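Local atomic coordinates of thiosulfate reductase (Thermus thermophilus, PDB entry 2VPZ), a protein that binds molybdenum, molybdopterin guanine dinucleotide and a [4Fe-4S] cluster, and probably works as an oxidoreductase on sulfur compounds. Residues P237-T241 and A242-A246. Sequence-based numbering, arbitrary orientation.
Sequences PRFST and AAAKA. With MGD (2-amino-5,6-dimercapto-7-methyl-3,7,8a,9-tetrahydro-8-oxa-1,3,9,10-tetraaza-anthracen-4-one guanosine dinucleotide), chain I.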
loop_
_atom_site.group_PDB
_atom_site.type_symbol
_atom_site.label_atom_id
_atom_site.label_comp_id
_atom_site.label_asym_id
_atom_site.label_seq_id
_atom_site.Cartn_x
_atom_site.Cartn_y
_atom_site.Cartn_z
ATOM N N PRO A 237 21.752 -22.403 2.753
ATOM C CA PRO A 237 22.686 -21.389 2.224
ATOM C C PRO A 237 22.006 -20.548 1.103
ATOM O O PRO A 237 22.587 -19.586 0.597
ATOM C CB PRO A 237 23.880 -22.202 1.707
ATOM C CG PRO A 237 23.313 -23.586 1.439
ATOM C CD PRO A 237 22.261 -23.764 2.526
ATOM N N ARG A 238 20.769 -20.926 0.748
ATOM C CA ARG A 238 19.995 -20.267 -0.339
ATOM C C ARG A 238 18.635 -19.690 0.175
ATOM O O ARG A 238 17.924 -20.369 0.921
ATOM C CB ARG A 238 19.723 -21.280 -1.483
ATOM C CG ARG A 238 19.426 -20.682 -2.896
ATOM C CD ARG A 238 18.868 -21.750 -3.868
ATOM N NE ARG A 238 17.940 -22.667 -3.208
ATOM C CZ ARG A 238 16.618 -22.717 -3.416
ATOM N NH1 ARG A 238 16.053 -21.889 -4.284
ATOM N NH2 ARG A 238 15.852 -23.585 -2.748
ATOM N N PHE A 239 18.285 -18.453 -0.207
ATOM C CA PHE A 239 17.004 -17.808 0.182
ATOM C C PHE A 239 15.885 -18.365 -0.724
ATOM O O PHE A 239 15.472 -17.716 -1.706
ATOM C CB PHE A 239 17.022 -16.262 0.068
ATOM C CG PHE A 239 15.816 -15.560 0.749
ATOM C CD1 PHE A 239 15.812 -15.338 2.128
ATOM C CD2 PHE A 239 14.733 -15.081 0.006
ATOM C CE1 PHE A 239 14.752 -14.671 2.776
ATOM C CE2 PHE A 239 13.639 -14.402 0.634
ATOM C CZ PHE A 239 13.666 -14.212 2.024
ATOM N N SER A 240 15.392 -19.552 -0.372
ATOM C CA SER A 240 14.337 -20.286 -1.095
ATOM C C SER A 240 12.902 -19.734 -0.949
ATOM O O SER A 240 12.682 -18.672 -0.335
ATOM C CB SER A 240 14.308 -21.758 -0.660
ATOM O OG SER A 240 13.618 -21.936 0.582
ATOM N N THR A 241 11.930 -20.463 -1.492
ATOM C CA THR A 241 10.524 -20.081 -1.411
ATOM C C THR A 241 10.054 -20.146 0.050
ATOM O O THR A 241 9.404 -19.204 0.546
ATOM C CB THR A 241 9.574 -20.979 -2.283
ATOM O OG1 THR A 241 9.875 -20.840 -3.671
ATOM C CG2 THR A 241 8.094 -20.593 -2.008
ATOM N N ALA A 242 10.394 -21.234 0.742
ATOM C CA ALA A 242 10.029 -21.415 2.149
ATOM C C ALA A 242 10.705 -20.335 3.022
ATOM O O ALA A 242 10.125 -19.864 4.009
ATOM C CB ALA A 242 10.398 -22.868 2.641
ATOM N N ALA A 243 11.913 -19.921 2.660
ATOM C CA ALA A 243 12.567 -18.831 3.396
ATOM C C ALA A 243 11.787 -17.503 3.141
ATOM O O ALA A 243 11.750 -16.623 4.006
ATOM C CB ALA A 243 14.062 -18.648 2.927
ATOM N N ALA A 244 11.136 -17.380 1.984
ATOM C CA ALA A 244 10.369 -16.173 1.643
ATOM C C ALA A 244 9.123 -15.982 2.525
ATOM O O ALA A 244 8.489 -14.907 2.518
ATOM C CB ALA A 244 9.957 -16.185 0.136
ATOM N N LYS A 245 8.799 -17.029 3.288
ATOM C CA LYS A 245 7.655 -17.094 4.231
ATOM C C LYS A 245 8.086 -17.200 5.712
ATOM O O LYS A 245 7.237 -17.349 6.601
ATOM C CB LYS A 245 6.785 -18.326 3.903
ATOM C CG LYS A 245 6.418 -18.491 2.444
ATOM C CD LYS A 245 6.005 -17.150 1.803
ATOM C CE LYS A 245 5.160 -17.349 0.550
ATOM N NZ LYS A 245 4.614 -16.064 0.006
ATOM N N ALA A 246 9.387 -17.108 5.966
ATOM C CA ALA A 246 9.953 -17.262 7.305
ATOM C C ALA A 246 10.183 -16.026 8.177
ATOM O O ALA A 246 10.440 -14.933 7.673
ATOM C CB ALA A 246 11.293 -18.070 7.188
HETATM P PB MGD I . 16.476 -30.774 0.488
HETATM O O1B MGD I . 17.671 -31.370 -0.142
HETATM O O2B MGD I . 16.294 -30.828 1.920
HETATM O O3B MGD I . 15.384 -31.541 -0.394
HETATM O O3A MGD I . 13.301 -32.091 -1.749
HETATM P PA MGD I . 13.819 -31.840 -0.281
HETATM O O1A MGD I . 13.493 -33.088 0.395
HETATM O O2A MGD I . 13.107 -30.700 0.273
HETATM O "O5'" MGD I . 16.359 -29.272 0.094
HETATM C "C5'" MGD I . 16.826 -28.595 -1.074
HETATM C "C4'" MGD I . 17.358 -27.323 -0.433
HETATM O "O4'" MGD I . 18.482 -27.804 0.284
HETATM C "C3'" MGD I . 17.919 -26.211 -1.360
HETATM O "O3'" MGD I . 17.386 -24.911 -1.000
HETATM C "C2'" MGD I . 19.448 -26.203 -1.106
HETATM O "O2'" MGD I . 19.874 -24.861 -0.901
HETATM C "C1'" MGD I . 19.538 -26.825 0.265
HETATM N N9 MGD I . 20.874 -27.179 0.817
HETATM C C8 MGD I . 21.974 -27.583 0.106
HETATM N N7 MGD I . 23.041 -27.819 0.920
HETATM C C5 MGD I . 22.627 -27.537 2.183
HETATM C C6 MGD I . 23.273 -27.490 3.511
HETATM O O6 MGD I . 24.447 -27.869 3.583
HETATM N N1 MGD I . 22.551 -27.138 4.573
HETATM C C2 MGD I . 21.254 -26.740 4.466
HETATM N N2 MGD I . 20.547 -26.377 5.594
HETATM N N3 MGD I . 20.586 -26.745 3.271
HETATM C C4 MGD I . 21.203 -27.124 2.118
HETATM C C10 MGD I . 13.406 -33.240 -2.563
HETATM C C11 MGD I . 12.092 -33.933 -2.407
HETATM O O11 MGD I . 11.087 -33.128 -3.042
HETATM C C12 MGD I . 12.121 -35.434 -2.798
HETATM S S12 MGD I . 13.275 -36.489 -2.174
HETATM C C13 MGD I . 11.209 -36.004 -3.665
HETATM S S13 MGD I . 11.221 -37.682 -3.958
HETATM C C14 MGD I . 10.161 -35.162 -4.347
HETATM N N15 MGD I . 10.394 -34.851 -5.708
HETATM C C16 MGD I . 9.829 -33.747 -6.295
HETATM C C17 MGD I . 9.982 -33.362 -7.743
HETATM O O17 MGD I . 10.628 -34.118 -8.521
HETATM N N18 MGD I . 9.341 -32.241 -8.221
HETATM C C19 MGD I . 8.668 -31.458 -7.340
HETATM N N19 MGD I . 8.142 -30.349 -7.822
HETATM N N20 MGD I . 8.499 -31.684 -5.994
HETATM C C21 MGD I . 9.028 -32.833 -5.472
HETATM N N22 MGD I . 8.941 -33.134 -4.186
HETATM C C23 MGD I . 9.908 -33.928 -3.504
HETATM O O HOH W 1 11.267 -23.417 -0.573
#
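F239, the centre of an inverse gamma turn, lies against the tight turn that follows it, an apolar contact within a single loop. The methyl CB of A243 stands over one face of the F239 ring, displaced toward the rim, in a CH-pi contact 4.1 Å from the F239 ring centroid. Farther round, F239 CE2 meets A244 CB at 4.1 Å. With CG anti to the backbone N (chi1 -168°), the phenyl group swings over these two alanines; W249 meets it edge-to-face, and F239 and A244 each pack on an apolar side chain of another protein chain.

Polar contacts link S240 and T241 to the first amides of the turn. S240 OG accepts a weak but fairly straight bond from A243 N (3.4 Å), and a water joins S240 OG, 3.0 Å away, to A242 N, whose hydrogen it accepts. A244 N divides its hydrogen between S240 O at 3.1 Å and T241 O at 2.9 Å; both bonds are strongly bent and weak.

Cofactor contacts lie at the other end. R238 NH2 donates to MGD O3' at 2.7 Å, and R238 NE adds a weak bond to the same oxygen, in the guanidinium plane at its edge. E212 pairs with R238 NH1 and accepts from T241 N, W650 and Y694 make cation-pi contacts with R238, and P237 CD touches guanine N3 of MGD at 3.5 Å.

The loop, joining adjacent parallel strands 231-235 and 248-250, thus ties a ribose-binding arginine to a compact turn; E212 and the two aromatic residues probably help orient the guanidinium toward the nucleotide.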